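Local structure of copper homeostasis protein CutC (Streptococcus agalactiae, 2BDQ) at residues Glu5-Asn10 and Val25-Leu31; Ala92-Leu98 and Pro120-Ala126. The protein may bind copper ions and take part in copper homeostasis in the cytoplasm, as a member of the CutC family. All blocks are in the same frame, centred on the assembly; numbering follows the deposited sequence.

How the contacts relate
Strand 3-9 opens contact 1; the chain then runs through residues 11-24, almost entirely without helix or strand, and comes back as 24-28, which closes the first loop. Helix 40-52, strand 56-60 and helix 72-87 follow before strand 92-95 opens contact 2. Helix 106-116 carries the chain back so that 121-123 can close that second, larger loop. Both contacts thus join neighbouring strands of one closed, eight-stranded parallel barrel, and they follow each other in series along the chain without crossing. Strand 56-60 stands between the two pairs in the sheet, yet inside the barrel they touch directly, Glu26 OE2 packing 3.5 Å from Val94 CG1.

Contact 1: residues Glu5-Asn10 and Val25-Leu31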
loop_
_atom_site.group_PDB
_atom_site.type_symbol
_atom_site.label_atom_id
_atom_site.label_comp_id
_atom_site.label_asym_id
_atom_site.label_seq_id
_atom_site.Cartn_x
_atom_site.Cartn_y
_atom_site.Cartn_z
ATOM N N GLU A 5 15.453 14.495 -1.106
ATOM C CA GLU A 5 14.428 13.561 -1.571
ATOM C C GLU A 5 13.312 13.407 -0.544
ATOM O O GLU A 5 13.550 13.054 0.612
ATOM C CB GLU A 5 15.056 12.192 -1.842
ATOM C CG GLU A 5 14.059 11.087 -2.172
ATOM C CD GLU A 5 14.740 9.758 -2.487
ATOM O OE1 GLU A 5 15.489 9.700 -3.491
ATOM O OE2 GLU A 5 14.531 8.774 -1.732
ATOM N N PHE A 6 12.087 13.671 -0.967
ATOM C CA PHE A 6 10.952 13.538 -0.077
ATOM C C PHE A 6 10.319 12.143 -0.165
ATOM O O PHE A 6 10.028 11.651 -1.256
ATOM C CB PHE A 6 9.923 14.614 -0.404
ATOM C CG PHE A 6 8.655 14.483 0.370
ATOM C CD1 PHE A 6 7.464 14.163 -0.274
ATOM C CD2 PHE A 6 8.646 14.663 1.746
ATOM C CE1 PHE A 6 6.278 14.021 0.450
ATOM C CE2 PHE A 6 7.467 14.524 2.478
ATOM C CZ PHE A 6 6.282 14.205 1.828
ATOM N N CYS A 7 10.124 11.517 0.993
ATOM C CA CYS A 7 9.528 10.187 1.092
ATOM C C CYS A 7 8.020 10.370 1.285
ATOM O O CYS A 7 7.572 10.845 2.328
ATOM C CB CYS A 7 10.133 9.436 2.287
ATOM S SG CYS A 7 9.542 7.725 2.525
ATOM N N ALA A 8 7.244 9.986 0.278
ATOM C CA ALA A 8 5.799 10.147 0.318
ATOM C C ALA A 8 5.017 8.847 0.376
ATOM O O ALA A 8 5.519 7.785 0.022
ATOM C CB ALA A 8 5.343 10.956 -0.911
ATOM N N GLU A 9 3.784 8.942 0.849
ATOM C CA GLU A 9 2.891 7.796 0.881
ATOM C C GLU A 9 1.756 8.292 0.003
ATOM O O GLU A 9 0.998 9.183 0.408
ATOM C CB GLU A 9 2.381 7.505 2.297
ATOM C CG GLU A 9 1.371 6.360 2.330
ATOM C CD GLU A 9 0.876 6.034 3.723
ATOM O OE1 GLU A 9 1.703 5.630 4.570
ATOM O OE2 GLU A 9 -0.343 6.179 3.974
ATOM N N ASN A 10 1.672 7.750 -1.211
ATOM C CA ASN A 10 0.643 8.156 -2.162
ATOM C C ASN A 10 0.858 9.622 -2.530
ATOM O O ASN A 10 1.945 10.152 -2.308
ATOM C CB ASN A 10 -0.725 7.911 -1.547
ATOM C CG ASN A 10 -0.917 6.452 -1.174
ATOM O OD1 ASN A 10 -1.633 6.128 -0.227
ATOM N ND2 ASN A 10 -0.274 5.560 -1.929
ATOM N N VAL A 25 11.281 12.491 -5.310
ATOM C CA VAL A 25 10.400 11.932 -4.306
ATOM C C VAL A 25 10.436 10.418 -4.408
ATOM O O VAL A 25 10.528 9.862 -5.505
ATOM C CB VAL A 25 8.947 12.477 -4.475
ATOM C CG1 VAL A 25 8.670 12.730 -5.926
ATOM C CG2 VAL A 25 7.935 11.494 -3.913
ATOM N N GLU A 26 10.422 9.757 -3.255
ATOM C CA GLU A 26 10.406 8.307 -3.229
ATOM C C GLU A 26 8.931 7.981 -3.067
ATOM O O GLU A 26 8.337 8.273 -2.031
ATOM C CB GLU A 26 11.190 7.742 -2.042
ATOM C CG GLU A 26 11.227 6.210 -2.045
ATOM C CD GLU A 26 11.786 5.610 -0.767
ATOM O OE1 GLU A 26 11.214 5.862 0.317
ATOM O OE2 GLU A 26 12.796 4.873 -0.845
ATOM N N LEU A 27 8.345 7.389 -4.100
ATOM C CA LEU A 27 6.931 7.051 -4.085
ATOM C C LEU A 27 6.661 5.639 -3.555
ATOM O O LEU A 27 7.168 4.654 -4.081
ATOM C CB LEU A 27 6.353 7.181 -5.506
ATOM C CG LEU A 27 4.863 7.478 -5.729
ATOM C CD1 LEU A 27 4.413 6.946 -7.082
ATOM C CD2 LEU A 27 4.042 6.827 -4.641
ATOM N N CYS A 28 5.865 5.550 -2.499
ATOM C CA CYS A 28 5.492 4.260 -1.949
ATOM C C CYS A 28 4.201 4.397 -1.160
ATOM O O CYS A 28 3.584 5.466 -1.139
ATOM C CB CYS A 28 6.613 3.673 -1.074
ATOM S SG CYS A 28 7.546 4.820 -0.029
ATOM N N ASP A 29 3.760 3.307 -0.551
ATOM C CA ASP A 29 2.557 3.349 0.254
ATOM C C ASP A 29 2.934 2.648 1.550
ATOM O O ASP A 29 4.088 2.247 1.728
ATOM C CB ASP A 29 1.412 2.620 -0.466
ATOM C CG ASP A 29 0.090 2.720 0.276
ATOM O OD1 ASP A 29 -0.139 3.719 0.985
ATOM O OD2 ASP A 29 -0.740 1.805 0.144
ATOM N N ASN A 30 1.982 2.538 2.471
ATOM C CA ASN A 30 2.212 1.841 3.725
ATOM C C ASN A 30 3.526 2.235 4.414
ATOM O O ASN A 30 4.371 1.374 4.664
ATOM C CB ASN A 30 2.231 0.334 3.440
ATOM C CG ASN A 30 1.918 -0.507 4.663
ATOM O OD1 ASN A 30 2.061 -0.058 5.797
ATOM N ND2 ASN A 30 1.502 -1.747 4.430
ATOM N N LEU A 31 3.713 3.514 4.727
ATOM C CA LEU A 31 4.947 3.910 5.400
ATOM C C LEU A 31 5.033 3.360 6.820
ATOM O O LEU A 31 6.112 3.322 7.418
ATOM C CB LEU A 31 5.088 5.432 5.417
ATOM C CG LEU A 31 5.415 6.020 4.038
ATOM C CD1 LEU A 31 5.601 7.529 4.142
ATOM C CD2 LEU A 31 6.673 5.371 3.497
#
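Glu26 and Phe6 begin the tight half of this contact, where Glu26 N donates to Phe6 O at 2.8 Å and Ala8 N answers with a 3.1 Å bond to Glu26 O. One bond further along is weak, Cys28 N to Ala8 O at 3.4 Å, before Asn10 N to Cys28 O restores the pairing. Ala8 CB sits against Val25 CG2 on the side that helix 40-52 packs over. On the other side a chi1 of -178° sets Cys7 SG beside its carbonyl carbon, where it lies 3.3 Å from Glu26 OE1 and also meets Leu31 CD2. These are the first two strands of a TIM-type barrel; Cys7 and Glu26, on the face away from helix 40-52, point into it. The carboxylate of Glu5 leans over Glu26 CB through OE2, which is hydrogen-bonded to His205, while its OE1 forms a salt bridge with Arg24. At the looser end, where Glu9 and Leu31 are partly exposed, the extended Glu9 chain passes Leu31 in the opposite direction and accepts Leu31 N on the anti side of OE1 at 2.9 Å, 33° out of the carboxylate plane. Beside it, Glu9 CG rests 3.3 Å from Asp29 OD1, and Asp29 bonds through its two oxygens to Asn30 and Thr36 of the second subunit.

Contact 2: residues Ala92-Leu98 and Pro120-Ala126; sequences ALVLGIL and PLVFHMA
Four backbone hydrogen bonds tie Leu93 and Leu95 to Pro120, Val122 and His124. The first three are Leu93 N to Pro120 O, Val122 N to Leu93 O (2.9 Å) and Leu95 N to Val122 O; in the fourth, His124 N stands above the carbonyl plane of Leu95 O, 41° out of it. Apolar contacts line both faces of the pair. Val94 CG2 presses on Val122 CG1 at 3.4 Å, tighter than usual, and chi1 of 34° at Val122 also brings CG1 to 3.0 Å from Leu93 O. On the outer, helix-covered face Leu121 CD2 meets Leu93 CB and Leu95 CD2. This is the right-handed beta-alpha-beta crossover of a TIM barrel, its linking helix 106-116 packed against Leu93 and Leu121. Ring contacts gather at the C-terminal ends of the strands: Gly96 CA makes a CH-pi contact over the Phe123 face, 4.0 Å from the ring centroid, while Leu98 CD2 approaches its edge at CZ. The imidazole of His124 lays a face over Leu95 C. Two polar partners lie in its plane: Ala126 N donates to His124 ND1 at 3.2 Å, and a water hydrogen-bonded to His124 NE2 at 2.9 Å also donates to Gly96 O, bridging the two segments.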
loop_
_atom_site.group_PDB
_atom_site.type_symbol
_atom_site.label_atom_id
_atom_site.label_comp_id
_atom_site.label_asym_id
_atom_site.label_seq_id
_atom_site.Cartn_x
_atom_site.Cartn_y
_atom_site.Cartn_z
ATOM N N ALA A 92 13.227 6.037 -11.310
ATOM C CA ALA A 92 14.105 5.139 -10.579
ATOM C C ALA A 92 13.317 4.072 -9.832
ATOM O O ALA A 92 12.132 4.242 -9.556
ATOM C CB ALA A 92 14.963 5.938 -9.602
ATOM N N LEU A 93 13.989 2.973 -9.508
ATOM C CA LEU A 93 13.371 1.877 -8.781
ATOM C C LEU A 93 14.138 1.672 -7.476
ATOM O O LEU A 93 15.369 1.680 -7.467
ATOM C CB LEU A 93 13.404 0.610 -9.636
ATOM C CG LEU A 93 12.868 0.774 -11.066
ATOM C CD1 LEU A 93 13.064 -0.530 -11.833
ATOM C CD2 LEU A 93 11.394 1.168 -11.041
ATOM N N VAL A 94 13.403 1.495 -6.380
ATOM C CA VAL A 94 13.994 1.307 -5.058
ATOM C C VAL A 94 13.666 -0.099 -4.556
ATOM O O VAL A 94 12.495 -0.440 -4.368
ATOM C CB VAL A 94 13.423 2.338 -4.060
ATOM C CG1 VAL A 94 14.210 2.309 -2.766
ATOM C CG2 VAL A 94 13.436 3.726 -4.683
ATOM N N LEU A 95 14.692 -0.918 -4.344
ATOM C CA LEU A 95 14.468 -2.279 -3.872
ATOM C C LEU A 95 15.610 -2.752 -2.977
ATOM O O LEU A 95 16.624 -2.069 -2.826
ATOM C CB LEU A 95 14.325 -3.234 -5.059
ATOM C CG LEU A 95 15.565 -3.514 -5.914
ATOM C CD1 LEU A 95 15.347 -4.772 -6.738
ATOM C CD2 LEU A 95 15.852 -2.336 -6.815
ATOM N N GLY A 96 15.444 -3.929 -2.385
ATOM C CA GLY A 96 16.486 -4.461 -1.526
ATOM C C GLY A 96 16.185 -5.897 -1.184
ATOM O O GLY A 96 15.140 -6.196 -0.605
ATOM N N ILE A 97 17.094 -6.793 -1.548
ATOM C CA ILE A 97 16.907 -8.209 -1.278
ATOM C C ILE A 97 18.116 -8.763 -0.527
ATOM O O ILE A 97 19.258 -8.570 -0.942
ATOM C CB ILE A 97 16.744 -9.008 -2.585
ATOM C CG1 ILE A 97 15.831 -8.257 -3.555
ATOM C CG2 ILE A 97 16.148 -10.378 -2.287
ATOM C CD1 ILE A 97 15.757 -8.898 -4.942
ATOM N N LEU A 98 17.859 -9.467 0.570
ATOM C CA LEU A 98 18.928 -10.052 1.372
ATOM C C LEU A 98 18.714 -11.534 1.586
ATOM O O LEU A 98 17.591 -12.014 1.540
ATOM C CB LEU A 98 19.001 -9.388 2.745
ATOM C CG LEU A 98 19.227 -7.880 2.844
ATOM C CD1 LEU A 98 19.225 -7.499 4.313
ATOM C CD2 LEU A 98 20.538 -7.485 2.179
ATOM N N PRO A 120 17.529 3.564 -13.540
ATOM C CA PRO A 120 18.415 3.762 -12.388
ATOM C C PRO A 120 17.906 2.928 -11.218
ATOM O O PRO A 120 16.700 2.885 -10.965
ATOM C CB PRO A 120 18.292 5.255 -12.111
ATOM C CG PRO A 120 18.059 5.830 -13.473
ATOM C CD PRO A 120 17.069 4.857 -14.078
ATOM N N LEU A 121 18.823 2.278 -10.508
ATOM C CA LEU A 121 18.455 1.434 -9.381
ATOM C C LEU A 121 19.041 1.890 -8.056
ATOM O O LEU A 121 20.203 2.288 -7.980
ATOM C CB LEU A 121 18.896 -0.007 -9.641
ATOM C CG LEU A 121 18.260 -0.728 -10.828
ATOM C CD1 LEU A 121 18.971 -2.057 -11.048
ATOM C CD2 LEU A 121 16.778 -0.952 -10.561
ATOM N N VAL A 122 18.221 1.837 -7.009
ATOM C CA VAL A 122 18.662 2.210 -5.676
ATOM C C VAL A 122 18.340 1.100 -4.679
ATOM O O VAL A 122 17.257 0.515 -4.718
ATOM C CB VAL A 122 18.040 3.573 -5.226
ATOM C CG1 VAL A 122 16.656 3.729 -5.771
ATOM C CG2 VAL A 122 18.042 3.680 -3.706
ATOM N N PHE A 123 19.318 0.796 -3.824
ATOM C CA PHE A 123 19.206 -0.225 -2.779
ATOM C C PHE A 123 18.818 0.553 -1.512
ATOM O O PHE A 123 19.494 1.521 -1.138
ATOM C CB PHE A 123 20.568 -0.932 -2.613
ATOM C CG PHE A 123 20.486 -2.289 -1.952
ATOM C CD1 PHE A 123 20.438 -2.415 -0.567
ATOM C CD2 PHE A 123 20.408 -3.437 -2.720
ATOM C CE1 PHE A 123 20.304 -3.671 0.036
ATOM C CE2 PHE A 123 20.276 -4.694 -2.125
ATOM C CZ PHE A 123 20.222 -4.808 -0.745
ATOM N N HIS A 124 17.731 0.151 -0.858
ATOM C CA HIS A 124 17.268 0.881 0.321
ATOM C C HIS A 124 17.837 0.484 1.686
ATOM O O HIS A 124 18.837 -0.226 1.777
ATOM C CB HIS A 124 15.737 0.859 0.368
ATOM C CG HIS A 124 15.145 -0.513 0.294
ATOM N ND1 HIS A 124 15.549 -1.545 1.118
ATOM C CD2 HIS A 124 14.153 -1.019 -0.476
ATOM C CE1 HIS A 124 14.829 -2.620 0.860
ATOM N NE2 HIS A 124 13.971 -2.327 -0.104
HETATM N N MSE A 125 17.177 0.971 2.734
HETATM C CA MSE A 125 17.545 0.757 4.138
HETATM C C MSE A 125 17.923 -0.693 4.493
HETATM O O MSE A 125 18.512 -0.946 5.543
HETATM C CB MSE A 125 16.392 1.232 5.039
HETATM C CG MSE A 125 16.775 2.145 6.220
HETATM SE SE MSE A 125 16.920 4.077 5.832
HETATM C CE MSE A 125 15.033 4.546 5.828
ATOM N N ALA A 126 17.584 -1.648 3.637
ATOM C CA ALA A 126 17.941 -3.038 3.916
ATOM C C ALA A 126 19.463 -3.155 4.021
ATOM O O ALA A 126 19.989 -4.105 4.603
ATOM C CB ALA A 126 17.426 -3.953 2.816
HETATM O O HOH W 1 12.560 -4.474 -1.517
#